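Local coordinates for protein NADH oxidoreductase (Mesorhizobium loti, PDB 3PI7) that probably binds NADPH and acts as an oxidoreductase on NAD(P)H, as a putative quinone reductase built from a GroES-like domain and a Rossmann domain, at residues 66-71 against 83-88. Numbering follows the deposited sequence.
Sequences VAFIKG and AGFEGV
The ring of F68 is overlapped on one face by CZ of F85, which lies 3.5 Å from F68 CG, above the attached end of the ring and not its middle. The neighbouring atom F85 CE2 reaches 3.6 Å to F68 CB, so the leading corner of F85 straddles the bond joining the F68 ring to its methylene. The two rings form an oblique aromatic pair, with centroids 5.0 Å apart and planes at 54°. F68 reaches this place because its CG stands anti to the backbone N (chi1 174°), carrying the ring off helix 63-69 toward the residues leading into strand 86-94. One residue further on, I69 meets segment 83-88 by a single methyl: CG2 lies 3.6 Å from A83 CB. The helix closes just after these two residues in a Schellman motif, with G71 N bonded to F68 O. While F68 and I69 pack, D65, earlier on the same helix, hydrogen-bonds through OD1 to the backbone N of F85. L16 of strand 10-16 touches F68, I69 and A83, while the F85 ring also meets Y73. Were F68 cut back to an alanine, the F85 corner would probably face a gap and be less firmly held on that side, keeping only the CB touch beside the small I69–A83 contact. Within the GroES-like domain, the buried contact between 66-71 and 83-88 is made by carbon atoms, which implies a fit set by shape and exclusion of water, with the D65 bond supplying the directional, polar link between helix and strand approach.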
loop_
_atom_site.group_PDB
_atom_site.type_symbol
_atom_site.label_atom_id
_atom_site.label_comp_id
_atom_site.label_asym_id
_atom_site.label_seq_id
_atom_site.Cartn_x
_atom_site.Cartn_y
_atom_site.Cartn_z
ATOM N N VAL A 66 17.797 -17.101 7.383
ATOM C CA VAL A 66 18.869 -16.119 7.610
ATOM C C VAL A 66 18.293 -14.938 8.398
ATOM O O VAL A 66 18.820 -14.592 9.449
ATOM C CB VAL A 66 19.513 -15.693 6.281
ATOM C CG1 VAL A 66 20.549 -14.583 6.515
ATOM C CG2 VAL A 66 20.159 -16.900 5.601
ATOM N N ALA A 67 17.134 -14.413 7.972
ATOM C CA ALA A 67 16.503 -13.295 8.677
ATOM C C ALA A 67 16.134 -13.709 10.091
ATOM O O ALA A 67 16.328 -12.952 11.046
ATOM C CB ALA A 67 15.237 -12.863 7.915
ATOM N N PHE A 68 15.589 -14.939 10.235
ATOM C CA PHE A 68 15.158 -15.402 11.538
ATOM C C PHE A 68 16.305 -15.532 12.534
ATOM O O PHE A 68 16.141 -15.094 13.676
ATOM C CB PHE A 68 14.394 -16.726 11.399
ATOM C CG PHE A 68 14.038 -17.331 12.728
ATOM C CD1 PHE A 68 13.028 -16.786 13.506
ATOM C CD2 PHE A 68 14.727 -18.446 13.210
ATOM C CE1 PHE A 68 12.673 -17.370 14.729
ATOM C CE2 PHE A 68 14.388 -19.014 14.442
ATOM C CZ PHE A 68 13.379 -18.458 15.204
ATOM N N ILE A 69 17.435 -16.152 12.150
ATOM C CA ILE A 69 18.540 -16.370 13.111
ATOM C C ILE A 69 19.166 -15.010 13.536
ATOM O O ILE A 69 19.646 -14.851 14.671
ATOM C CB ILE A 69 19.593 -17.385 12.582
ATOM C CG1 ILE A 69 20.401 -16.832 11.383
ATOM C CG2 ILE A 69 18.892 -18.702 12.208
ATOM C CD1 ILE A 69 21.530 -17.707 10.881
ATOM N N LYS A 70 19.051 -14.022 12.647
ATOM C CA LYS A 70 19.548 -12.675 12.890
ATOM C C LYS A 70 18.591 -11.869 13.754
ATOM O O LYS A 70 18.924 -10.750 14.108
ATOM C CB LYS A 70 19.781 -11.965 11.556
ATOM C CG LYS A 70 21.022 -12.497 10.833
ATOM C CD LYS A 70 21.111 -11.937 9.413
ATOM C CE LYS A 70 22.517 -11.487 9.126
ATOM N NZ LYS A 70 22.700 -10.040 9.416
ATOM N N GLY A 71 17.426 -12.434 14.092
ATOM C CA GLY A 71 16.386 -11.752 14.875
ATOM C C GLY A 71 15.667 -10.663 14.080
ATOM O O GLY A 71 15.127 -9.715 14.651
ATOM N N ALA A 83 17.405 -23.768 14.963
ATOM C CA ALA A 83 16.787 -22.956 13.910
ATOM C C ALA A 83 16.434 -23.894 12.711
ATOM O O ALA A 83 16.688 -25.088 12.786
ATOM C CB ALA A 83 17.765 -21.865 13.489
ATOM N N GLY A 84 15.871 -23.331 11.639
ATOM C CA GLY A 84 15.537 -24.074 10.433
ATOM C C GLY A 84 14.047 -24.232 10.296
ATOM O O GLY A 84 13.379 -24.822 11.156
ATOM N N PHE A 85 13.512 -23.703 9.225
ATOM C CA PHE A 85 12.063 -23.736 9.068
ATOM C C PHE A 85 11.557 -24.941 8.311
ATOM O O PHE A 85 10.384 -25.257 8.479
ATOM C CB PHE A 85 11.569 -22.467 8.370
ATOM C CG PHE A 85 11.562 -21.248 9.261
ATOM C CD1 PHE A 85 10.950 -21.282 10.510
ATOM C CD2 PHE A 85 12.133 -20.053 8.835
ATOM C CE1 PHE A 85 10.983 -20.163 11.351
ATOM C CE2 PHE A 85 12.114 -18.921 9.653
ATOM C CZ PHE A 85 11.556 -18.989 10.912
ATOM N N GLU A 86 12.337 -25.546 7.414
ATOM C CA GLU A 86 11.811 -26.667 6.653
ATOM C C GLU A 86 12.833 -27.761 6.386
ATOM O O GLU A 86 14.035 -27.536 6.394
ATOM C CB GLU A 86 11.168 -26.232 5.303
ATOM C CG GLU A 86 12.095 -25.956 4.137
ATOM C CD GLU A 86 11.489 -25.544 2.799
ATOM O OE1 GLU A 86 10.412 -26.056 2.397
ATOM O OE2 GLU A 86 12.143 -24.719 2.126
ATOM N N GLY A 87 12.317 -28.922 6.027
ATOM C CA GLY A 87 13.176 -30.013 5.623
ATOM C C GLY A 87 12.384 -31.214 5.195
ATOM O O GLY A 87 11.163 -31.141 4.946
ATOM N N VAL A 88 13.086 -32.326 5.142
ATOM C CA VAL A 88 12.477 -33.599 4.822
ATOM C C VAL A 88 13.000 -34.595 5.842
ATOM O O VAL A 88 14.177 -34.564 6.249
ATOM C CB VAL A 88 12.743 -34.039 3.356
ATOM C CG1 VAL A 88 14.233 -34.269 3.118
ATOM C CG2 VAL A 88 11.932 -35.287 2.974
#